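PDB 4HE6: peptidase family U32 from Geobacillus thermoleovorans, which is of unknown function but is a putative U32 peptidase, represented here by its small all-beta C-terminal domain. Local coordinates for residues A[35-40]-A[84-89]; A[41-46]-A[77-82]; A[54-59]-A[70-75]. One frame throughout, in Å; residues are numbered along the deposited sequence.

Interaction 1: residues A[35-40]-A[84-89]; sequences EVEFFG and MMRKEN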
loop_
_atom_site.group_PDB
_atom_site.type_symbol
_atom_site.label_atom_id
_atom_site.label_comp_id
_atom_site.label_asym_id
_atom_site.label_seq_id
_atom_site.Cartn_x
_atom_site.Cartn_y
_atom_site.Cartn_z
ATOM N N GLU A 35 5.408 -9.216 1.693
ATOM C CA GLU A 35 5.037 -8.707 2.999
ATOM C C GLU A 35 5.328 -7.211 3.076
ATOM O O GLU A 35 6.430 -6.763 2.704
ATOM C CB GLU A 35 5.811 -9.399 4.104
ATOM C CG GLU A 35 5.146 -9.274 5.462
ATOM C CD GLU A 35 3.919 -10.109 5.627
ATOM O OE1 GLU A 35 3.230 -9.917 6.669
ATOM O OE2 GLU A 35 3.627 -10.936 4.746
ATOM N N VAL A 36 4.363 -6.465 3.609
ATOM C CA VAL A 36 4.470 -5.035 3.782
ATOM C C VAL A 36 4.129 -4.658 5.199
ATOM O O VAL A 36 3.478 -5.389 5.919
ATOM C CB VAL A 36 3.596 -4.254 2.756
ATOM C CG1 VAL A 36 4.015 -4.579 1.341
ATOM C CG2 VAL A 36 2.141 -4.545 2.986
ATOM N N GLU A 37 4.539 -3.477 5.585
ATOM C CA GLU A 37 4.168 -2.851 6.845
ATOM C C GLU A 37 3.559 -1.514 6.570
ATOM O O GLU A 37 4.132 -0.698 5.833
ATOM C CB GLU A 37 5.408 -2.688 7.755
ATOM C CG GLU A 37 5.012 -2.251 9.167
ATOM C CD GLU A 37 6.177 -1.988 10.070
ATOM O OE1 GLU A 37 6.095 -2.372 11.259
ATOM O OE2 GLU A 37 7.189 -1.404 9.666
ATOM N N PHE A 38 2.410 -1.255 7.174
ATOM C CA PHE A 38 1.812 0.055 7.191
ATOM C C PHE A 38 2.196 0.750 8.479
ATOM O O PHE A 38 2.255 0.147 9.549
ATOM C CB PHE A 38 0.279 -0.037 7.072
ATOM C CG PHE A 38 -0.158 -0.455 5.692
ATOM C CD1 PHE A 38 -0.490 -1.797 5.400
ATOM C CD2 PHE A 38 -0.201 0.495 4.686
ATOM C CE1 PHE A 38 -0.886 -2.086 4.101
ATOM C CE2 PHE A 38 -0.621 0.143 3.407
ATOM C CZ PHE A 38 -0.971 -1.150 3.105
ATOM N N PHE A 39 2.476 2.070 8.344
ATOM C CA PHE A 39 2.975 2.832 9.496
ATOM C C PHE A 39 2.572 4.278 9.377
ATOM O O PHE A 39 2.044 4.741 8.351
ATOM C CB PHE A 39 4.487 2.656 9.601
ATOM C CG PHE A 39 5.319 3.223 8.484
ATOM C CD1 PHE A 39 5.995 4.434 8.630
ATOM C CD2 PHE A 39 5.445 2.551 7.279
ATOM C CE1 PHE A 39 6.782 4.921 7.618
ATOM C CE2 PHE A 39 6.245 3.052 6.258
ATOM C CZ PHE A 39 6.922 4.235 6.408
ATOM N N GLY A 40 2.810 4.973 10.457
ATOM C CA GLY A 40 2.522 6.388 10.597
ATOM C C GLY A 40 1.696 6.654 11.844
ATOM O O GLY A 40 1.198 5.776 12.509
ATOM N N MET A 84 1.728 5.428 5.486
ATOM C CA MET A 84 2.746 4.960 4.572
ATOM C C MET A 84 2.860 3.449 4.616
ATOM O O MET A 84 2.422 2.776 5.550
ATOM C CB MET A 84 4.066 5.628 4.990
ATOM C CG MET A 84 4.071 7.158 5.050
ATOM S SD MET A 84 5.620 7.989 5.452
ATOM C CE MET A 84 6.696 7.616 4.089
ATOM N N MET A 85 3.462 2.891 3.571
ATOM C CA MET A 85 3.661 1.472 3.430
ATOM C C MET A 85 5.099 1.194 3.024
ATOM O O MET A 85 5.626 1.872 2.145
ATOM C CB MET A 85 2.749 0.907 2.311
ATOM C CG MET A 85 2.726 -0.601 2.274
ATOM S SD MET A 85 1.810 -1.270 0.853
ATOM C CE MET A 85 3.076 -1.109 -0.396
ATOM N N ARG A 86 5.749 0.220 3.645
ATOM C CA ARG A 86 7.115 -0.170 3.285
ATOM C C ARG A 86 7.165 -1.677 3.165
ATOM O O ARG A 86 6.391 -2.407 3.749
ATOM C CB ARG A 86 8.161 0.336 4.277
ATOM C CG ARG A 86 7.918 -0.059 5.705
ATOM C CD ARG A 86 8.928 0.531 6.701
ATOM N NE ARG A 86 8.404 0.499 8.085
ATOM C CZ ARG A 86 8.487 1.458 8.977
ATOM N NH1 ARG A 86 9.086 2.623 8.760
ATOM N NH2 ARG A 86 7.953 1.288 10.203
ATOM N N LYS A 87 8.107 -2.163 2.370
ATOM C CA LYS A 87 8.345 -3.605 2.441
ATOM C C LYS A 87 8.825 -4.104 3.795
ATOM O O LYS A 87 9.658 -3.401 4.368
ATOM C CB LYS A 87 9.364 -3.912 1.338
ATOM C CG LYS A 87 8.706 -3.587 -0.003
ATOM C CD LYS A 87 7.990 -4.749 -0.598
ATOM C CE LYS A 87 8.796 -5.616 -1.543
ATOM N NZ LYS A 87 9.619 -4.859 -2.497
ATOM N N GLU A 88 8.395 -5.282 4.256
ATOM C CA GLU A 88 8.732 -5.867 5.585
ATOM C C GLU A 88 9.681 -7.014 5.330
ATOM O O GLU A 88 9.254 -7.991 4.714
ATOM C CB GLU A 88 7.521 -6.448 6.337
ATOM C CG GLU A 88 7.754 -7.077 7.692
ATOM C CD GLU A 88 8.019 -6.121 8.839
ATOM O OE1 GLU A 88 8.059 -4.898 8.590
ATOM O OE2 GLU A 88 8.191 -6.475 10.028
ATOM N N ASN A 89 10.904 -6.825 5.850
ATOM C CA ASN A 89 11.998 -7.764 5.657
ATOM C C ASN A 89 11.713 -9.079 6.375
ATOM O O ASN A 89 11.226 -9.059 7.518
ATOM C CB ASN A 89 13.320 -7.159 6.132
ATOM C CG ASN A 89 13.879 -6.108 5.208
ATOM O OD1 ASN A 89 14.637 -5.198 5.552
ATOM N ND2 ASN A 89 13.439 -6.211 3.966
ATOM O OXT ASN A 89 11.963 -10.118 5.738
#
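The Phe39 ring is covered on both faces by side chains of the antiparallel partner strand: the Arg86 guanidinium lies flat on one, CZ 3.6 Å from the ring centroid with the planes 8° apart, and Met84 CB packs on the opposite one, 3.5 Å from Phe39 CZ. Glu37 O and Arg86 N lie in plane at the ring edge. Phe39 CG stands between its backbone N and carbonyl carbon (chi1 65°), which leans the ring over the neighbouring strand. At the guanidinium edge, close to its plane, sits Glu37 OE2, which accepts from both Arg86 NE and Arg86 NH2, each at 2.8 Å. This salt bridge is made side-on but skewed: NE meets the oxygen nearly along its C-O bond, whereas NH2 comes from above the carboxylate plane.

The other face of the two-strand pairing is apolar. There Met85 CG makes a CH-pi contact over the Phe38 ring, 3.9 Å from its centroid, while Met85 SD stands oblique to the ring in a Met-aromatic contact; Val36 packs on the same methionine, and Phe73 adds to this core.

Paired bonds at Glu37-Arg86 and Phe39-Met84 join the strands, and Glu88 N extends the pairing to Glu35 O. Glu88 OE1 lies 3.8 Å from Glu37 OE2, a like-charge approach on the far side of Glu37 from Arg86. The Arg86 charge probably offsets part of this repulsion, and stack and salt bridge together hold the guanidinium from turning.

Interaction 2: residues A[41-46]-A[77-82]; sequences PEIENF and RPLFPY
Phe46, at the start of strand 46-49 in this all-beta domain, and the loop before it meet Arg77 and the loop between strands 70-74 and 84-87. The close-packed part centres on the Phe46 ring. The aliphatic stem of Arg77 runs over one face, its CB making a CH-pi contact 3.9 Å from the centroid, and Leu79 CD2 abuts the edge, 3.7 Å from Phe46 CE2. Because Arg77 is extended from CG to NE, its guanidinium passes beyond the ring to lie over Phe46 CB, guanidinium and ring planes 14° apart. Ile43 CD1 continues the apolar seam to Leu79 CD2 at 3.9 Å. Phe38 meets the same ring from strand 35-39. An alanine in place of Phe46 would remove this ring, and the Arg77 stem and Leu79 methyl would probably lose their shared packing surface.

The outer side is looser and wetter. Phe80 meets Ile43 CG2 and Glu42 O with its ring edge. Arg77 NH1 forms a salt bridge to Glu44 OE1, 3.0 Å long, on the oxygen's anti side and tilted out of the carboxylate plane. One water bridges Arg77 NH2 and Glu44 OE1 beside it; another accepts from Arg77 NH1 at 3.0 Å and donates to the backbone Glu44 O at 2.8 Å.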
loop_
_atom_site.group_PDB
_atom_site.type_symbol
_atom_site.label_atom_id
_atom_site.label_comp_id
_atom_site.label_asym_id
_atom_site.label_seq_id
_atom_site.Cartn_x
_atom_site.Cartn_y
_atom_site.Cartn_z
ATOM N N PRO A 41 1.559 7.948 12.157
ATOM C CA PRO A 41 0.844 8.293 13.337
ATOM C C PRO A 41 -0.655 7.887 13.120
ATOM O O PRO A 41 -1.159 7.875 11.991
ATOM C CB PRO A 41 1.034 9.797 13.508
ATOM C CG PRO A 41 1.481 10.256 12.184
ATOM C CD PRO A 41 2.114 9.105 11.468
ATOM N N GLU A 42 -1.214 7.646 14.253
ATOM C CA GLU A 42 -2.662 7.426 14.412
ATOM C C GLU A 42 -3.050 5.975 14.153
ATOM O O GLU A 42 -4.199 5.648 14.376
ATOM C CB GLU A 42 -3.602 8.374 13.620
ATOM C CG GLU A 42 -3.229 9.854 13.731
ATOM C CD GLU A 42 -4.238 10.819 13.205
ATOM O OE1 GLU A 42 -5.368 10.816 13.767
ATOM O OE2 GLU A 42 -3.982 11.620 12.285
ATOM N N ILE A 43 -2.099 5.134 13.716
ATOM C CA ILE A 43 -2.294 3.696 13.680
ATOM C C ILE A 43 -1.189 2.979 14.448
ATOM O O ILE A 43 -0.028 3.439 14.447
ATOM C CB ILE A 43 -2.381 3.086 12.254
ATOM C CG1 ILE A 43 -1.079 3.259 11.438
ATOM C CG2 ILE A 43 -3.575 3.611 11.493
ATOM C CD1 ILE A 43 -1.085 2.454 10.159
ATOM N N GLU A 44 -1.534 1.837 15.046
ATOM C CA GLU A 44 -0.502 0.876 15.384
ATOM C C GLU A 44 0.040 0.300 14.076
ATOM O O GLU A 44 -0.752 -0.168 13.246
ATOM C CB GLU A 44 -1.011 -0.229 16.315
ATOM C CG GLU A 44 0.099 -1.235 16.659
ATOM C CD GLU A 44 -0.380 -2.384 17.494
ATOM O OE1 GLU A 44 -1.431 -2.946 17.177
ATOM O OE2 GLU A 44 0.360 -2.713 18.460
ATOM N N ASN A 45 1.330 0.314 13.884
ATOM C CA ASN A 45 1.896 -0.266 12.670
ATOM C C ASN A 45 1.569 -1.732 12.603
ATOM O O ASN A 45 1.509 -2.427 13.633
ATOM C CB ASN A 45 3.416 -0.090 12.699
ATOM C CG ASN A 45 3.899 1.326 12.733
ATOM O OD1 ASN A 45 3.119 2.292 12.645
ATOM N ND2 ASN A 45 5.195 1.489 12.886
ATOM N N PHE A 46 1.370 -2.244 11.384
ATOM C CA PHE A 46 1.023 -3.648 11.231
ATOM C C PHE A 46 1.535 -4.159 9.895
ATOM O O PHE A 46 1.767 -3.401 8.940
ATOM C CB PHE A 46 -0.492 -3.882 11.357
ATOM C CG PHE A 46 -1.303 -3.334 10.218
ATOM C CD1 PHE A 46 -1.659 -4.095 9.110
ATOM C CD2 PHE A 46 -1.743 -2.008 10.261
ATOM C CE1 PHE A 46 -2.404 -3.548 8.060
ATOM C CE2 PHE A 46 -2.511 -1.475 9.234
ATOM C CZ PHE A 46 -2.861 -2.235 8.165
ATOM N N ARG A 77 -6.232 -4.064 8.341
ATOM C CA ARG A 77 -6.725 -3.140 9.382
ATOM C C ARG A 77 -7.000 -1.807 8.728
ATOM O O ARG A 77 -6.468 -1.551 7.637
ATOM C CB ARG A 77 -5.700 -2.916 10.477
ATOM C CG ARG A 77 -5.160 -4.162 11.156
ATOM C CD ARG A 77 -4.276 -3.769 12.300
ATOM N NE ARG A 77 -3.630 -4.851 12.975
ATOM C CZ ARG A 77 -2.890 -4.734 14.060
ATOM N NH1 ARG A 77 -2.639 -3.541 14.547
ATOM N NH2 ARG A 77 -2.375 -5.820 14.599
ATOM N N PRO A 78 -7.792 -0.965 9.374
ATOM C CA PRO A 78 -8.037 0.377 8.839
ATOM C C PRO A 78 -6.777 1.182 8.698
ATOM O O PRO A 78 -5.790 1.042 9.454
ATOM C CB PRO A 78 -8.995 1.001 9.856
ATOM C CG PRO A 78 -9.747 -0.202 10.449
ATOM C CD PRO A 78 -8.634 -1.243 10.576
ATOM N N LEU A 79 -6.805 2.076 7.704
ATOM C CA LEU A 79 -5.767 3.024 7.356
ATOM C C LEU A 79 -6.362 4.405 7.199
ATOM O O LEU A 79 -7.541 4.536 6.854
ATOM C CB LEU A 79 -5.092 2.638 6.035
ATOM C CG LEU A 79 -4.339 1.320 6.110
ATOM C CD1 LEU A 79 -3.910 0.896 4.691
ATOM C CD2 LEU A 79 -3.127 1.378 7.018
ATOM N N PHE A 80 -5.524 5.406 7.442
ATOM C CA PHE A 80 -5.916 6.765 7.122
ATOM C C PHE A 80 -5.162 7.275 5.921
ATOM O O PHE A 80 -4.053 6.827 5.644
ATOM C CB PHE A 80 -5.615 7.671 8.300
ATOM C CG PHE A 80 -6.373 7.373 9.525
ATOM C CD1 PHE A 80 -5.850 6.644 10.563
ATOM C CD2 PHE A 80 -7.695 7.849 9.624
ATOM C CE1 PHE A 80 -6.570 6.349 11.699
ATOM C CE2 PHE A 80 -8.429 7.563 10.749
ATOM C CZ PHE A 80 -7.882 6.831 11.782
ATOM N N PRO A 81 -5.721 8.221 5.184
ATOM C CA PRO A 81 -4.974 8.857 4.094
ATOM C C PRO A 81 -3.651 9.364 4.633
ATOM O O PRO A 81 -3.542 9.970 5.673
ATOM C CB PRO A 81 -5.900 9.984 3.692
ATOM C CG PRO A 81 -7.291 9.472 4.006
ATOM C CD PRO A 81 -7.087 8.765 5.316
ATOM N N TYR A 82 -2.603 9.057 3.846
ATOM C CA TYR A 82 -1.234 9.515 4.048
ATOM C C TYR A 82 -0.472 8.770 5.114
ATOM O O TYR A 82 0.683 9.094 5.383
ATOM C CB TYR A 82 -1.125 11.071 4.143
ATOM C CG TYR A 82 -1.759 11.611 2.878
ATOM C CD1 TYR A 82 -3.041 12.049 2.829
ATOM C CD2 TYR A 82 -1.080 11.542 1.661
ATOM C CE1 TYR A 82 -3.680 12.493 1.677
ATOM C CE2 TYR A 82 -1.677 11.960 0.507
ATOM C CZ TYR A 82 -2.959 12.428 0.503
ATOM O OH TYR A 82 -3.577 12.837 -0.661
HETATM O O HOH W 1 -3.420 -0.812 13.539
HETATM O O HOH W 2 -1.659 -5.515 17.556
#

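Interaction 3: residues A[54-59]-A[70-75]; sequences WDEDGN and IVKFKV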
loop_
_atom_site.group_PDB
_atom_site.type_symbol
_atom_site.label_atom_id
_atom_site.label_comp_id
_atom_site.label_asym_id
_atom_site.label_seq_id
_atom_site.Cartn_x
_atom_site.Cartn_y
_atom_site.Cartn_z
ATOM N N TRP A 54 -5.058 -4.392 -8.037
ATOM C CA TRP A 54 -5.741 -3.944 -9.246
ATOM C C TRP A 54 -5.543 -2.441 -9.392
ATOM O O TRP A 54 -5.224 -1.720 -8.457
ATOM C CB TRP A 54 -7.189 -4.335 -9.300
ATOM C CG TRP A 54 -8.068 -4.023 -8.138
ATOM C CD1 TRP A 54 -8.965 -2.988 -8.020
ATOM C CD2 TRP A 54 -8.180 -4.776 -6.917
ATOM N NE1 TRP A 54 -9.594 -3.044 -6.823
ATOM C CE2 TRP A 54 -9.122 -4.141 -6.122
ATOM C CE3 TRP A 54 -7.533 -5.915 -6.416
ATOM C CZ2 TRP A 54 -9.504 -4.580 -4.836
ATOM C CZ3 TRP A 54 -7.900 -6.365 -5.158
ATOM C CH2 TRP A 54 -8.862 -5.708 -4.400
ATOM N N ASP A 55 -5.697 -1.984 -10.637
ATOM C CA ASP A 55 -5.630 -0.550 -10.921
ATOM C C ASP A 55 -7.043 0.067 -10.778
ATOM O O ASP A 55 -8.015 -0.612 -10.469
ATOM C CB ASP A 55 -4.960 -0.338 -12.280
ATOM C CG ASP A 55 -5.779 -0.774 -13.444
ATOM O OD1 ASP A 55 -6.984 -1.049 -13.319
ATOM O OD2 ASP A 55 -5.183 -0.857 -14.529
ATOM N N GLU A 56 -7.107 1.375 -10.993
ATOM C CA GLU A 56 -8.370 2.062 -10.821
ATOM C C GLU A 56 -9.376 1.727 -11.898
ATOM O O GLU A 56 -10.544 2.104 -11.799
ATOM C CB GLU A 56 -8.146 3.569 -10.707
ATOM C CG GLU A 56 -7.342 3.867 -9.416
ATOM C CD GLU A 56 -7.371 5.310 -9.002
ATOM O OE1 GLU A 56 -6.973 6.207 -9.751
ATOM O OE2 GLU A 56 -7.823 5.484 -7.841
ATOM N N ASP A 57 -8.982 1.015 -12.958
ATOM C CA ASP A 57 -9.832 0.509 -14.018
ATOM C C ASP A 57 -10.187 -0.964 -13.827
ATOM O O ASP A 57 -10.876 -1.508 -14.701
ATOM C CB ASP A 57 -9.171 0.736 -15.369
ATOM C CG ASP A 57 -9.039 2.243 -15.570
ATOM O OD1 ASP A 57 -9.972 3.015 -15.272
ATOM O OD2 ASP A 57 -7.967 2.674 -15.982
ATOM N N GLY A 58 -9.828 -1.551 -12.697
ATOM C CA GLY A 58 -10.168 -2.915 -12.350
ATOM C C GLY A 58 -9.333 -3.988 -13.020
ATOM O O GLY A 58 -9.680 -5.172 -12.956
ATOM N N ASN A 59 -8.222 -3.599 -13.652
ATOM C CA ASN A 59 -7.309 -4.602 -14.179
ATOM C C ASN A 59 -6.452 -5.162 -13.054
ATOM O O ASN A 59 -5.883 -4.358 -12.310
ATOM C CB ASN A 59 -6.348 -4.007 -15.211
ATOM C CG ASN A 59 -7.073 -3.343 -16.332
ATOM O OD1 ASN A 59 -7.859 -3.970 -17.062
ATOM N ND2 ASN A 59 -6.901 -2.042 -16.476
ATOM N N ILE A 70 -1.403 4.553 -9.253
ATOM C CA ILE A 70 -2.370 4.319 -8.178
ATOM C C ILE A 70 -2.889 2.886 -8.278
ATOM O O ILE A 70 -3.315 2.442 -9.362
ATOM C CB ILE A 70 -3.507 5.334 -8.229
ATOM C CG1 ILE A 70 -3.006 6.770 -8.072
ATOM C CG2 ILE A 70 -4.521 4.985 -7.156
ATOM C CD1 ILE A 70 -4.014 7.838 -8.393
ATOM N N VAL A 71 -2.820 2.140 -7.194
ATOM C CA VAL A 71 -3.272 0.757 -7.187
ATOM C C VAL A 71 -4.213 0.566 -5.957
ATOM O O VAL A 71 -4.253 1.405 -5.045
ATOM C CB VAL A 71 -2.127 -0.250 -7.185
ATOM C CG1 VAL A 71 -1.246 -0.010 -8.401
ATOM C CG2 VAL A 71 -1.333 -0.197 -5.900
ATOM N N LYS A 72 -4.927 -0.536 -5.973
ATOM C CA LYS A 72 -5.867 -0.901 -4.922
ATOM C C LYS A 72 -5.650 -2.340 -4.498
ATOM O O LYS A 72 -5.302 -3.198 -5.311
ATOM C CB LYS A 72 -7.281 -0.702 -5.429
ATOM C CG LYS A 72 -7.602 0.746 -5.767
ATOM C CD LYS A 72 -9.013 0.955 -6.254
ATOM C CE LYS A 72 -9.385 2.437 -6.305
ATOM N NZ LYS A 72 -10.837 2.585 -5.971
ATOM N N PHE A 73 -5.896 -2.608 -3.225
ATOM C CA PHE A 73 -5.830 -3.935 -2.680
ATOM C C PHE A 73 -6.468 -3.948 -1.294
ATOM O O PHE A 73 -6.594 -2.895 -0.639
ATOM C CB PHE A 73 -4.405 -4.499 -2.628
ATOM C CG PHE A 73 -3.366 -3.637 -2.009
ATOM C CD1 PHE A 73 -2.685 -2.664 -2.721
ATOM C CD2 PHE A 73 -3.054 -3.818 -0.646
ATOM C CE1 PHE A 73 -1.724 -1.892 -2.130
ATOM C CE2 PHE A 73 -2.084 -3.037 -0.076
ATOM C CZ PHE A 73 -1.400 -2.084 -0.817
ATOM N N LYS A 74 -6.859 -5.112 -0.853
ATOM C CA LYS A 74 -7.400 -5.311 0.473
ATOM C C LYS A 74 -6.325 -5.161 1.537
ATOM O O LYS A 74 -5.219 -5.683 1.373
ATOM C CB LYS A 74 -8.057 -6.689 0.588
ATOM C CG LYS A 74 -8.874 -6.897 1.803
ATOM C CD LYS A 74 -10.379 -6.706 1.532
ATOM C CE LYS A 74 -11.141 -7.867 2.138
ATOM N NZ LYS A 74 -10.479 -9.185 1.804
ATOM N N VAL A 75 -6.685 -4.501 2.645
ATOM C CA VAL A 75 -5.788 -4.427 3.788
ATOM C C VAL A 75 -6.466 -4.976 5.013
ATOM O O VAL A 75 -7.699 -4.991 5.167
ATOM C CB VAL A 75 -5.249 -2.988 3.999
ATOM C CG1 VAL A 75 -4.384 -2.567 2.765
ATOM C CG2 VAL A 75 -6.360 -1.993 4.270
HETATM O O HOH W 3 -4.772 3.032 -11.560
#
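Trp54 and Lys72 form an antiparallel hydrogen-bonded pair, Trp54 N giving to Lys72 O at 3.0 Å and Lys72 N to Trp54 O at 2.8 Å, which joins the short strand 53-55 to strand 70-74 of the sheet. Just past this pair the chain turns back through a type I beta turn, Asp55 to Gly58, into strand 60-61, a beta hairpin, and the direct pairing with strand 70-74 gives way to a water that accepts from Glu56 N and donates to Ile70 O.

One face of the Trp54 indole covers Lys72 CB, which makes a CH-pi contact 3.9 Å from the centroid of the five-membered ring, and Phe73 CA, which approaches the six-membered ring 23° from its normal. A chi1 of 51° lays the indole along the strand from Lys72 to Phe73, the Trp54 and Lys72 side chains crossing at about a right angle.

Glu56 reaches back over Ile70, its OE2 3.4 Å from Ile70 CG2. The same oxygen is 4.6 Å from Lys72 NZ, beyond a salt bridge, so any attraction is probably a longer-range one. At the turn and just after it, Asp55 OD1 accepts from Asp57 N, a bent bond that makes an Asx turn, and from Asn59 N, the two donors coming from opposite faces of the carboxylate. Asp55 OD2 uses its syn lone pair to take Asn59 ND2 at 2.9 Å, in a nearly straight bond of 170°.

Interactions 1 and 3 pair antiparallel strands at separate places in the same sheet, their centres about 18 Å apart and on opposite sides of the chain's centre; interaction 2 joins loops. The centre of interaction 1 lies about 8 Å from that of the chain, against 11 and 10 Å for interactions 2 and 3, whose outer parts face solvent. Met85 SD of interaction 1 is 3.7 Å from Phe73 CZ of interaction 3, so one apolar core serves both. A probable hydrogen bond links Phe38 N to Phe46 O, joining interactions 1 and 2. Water accompanies the Arg77 bridge in addition to packing on Phe46, a stacked ring backs that of Arg86, and the acid and lysine of interaction 3 stay apart.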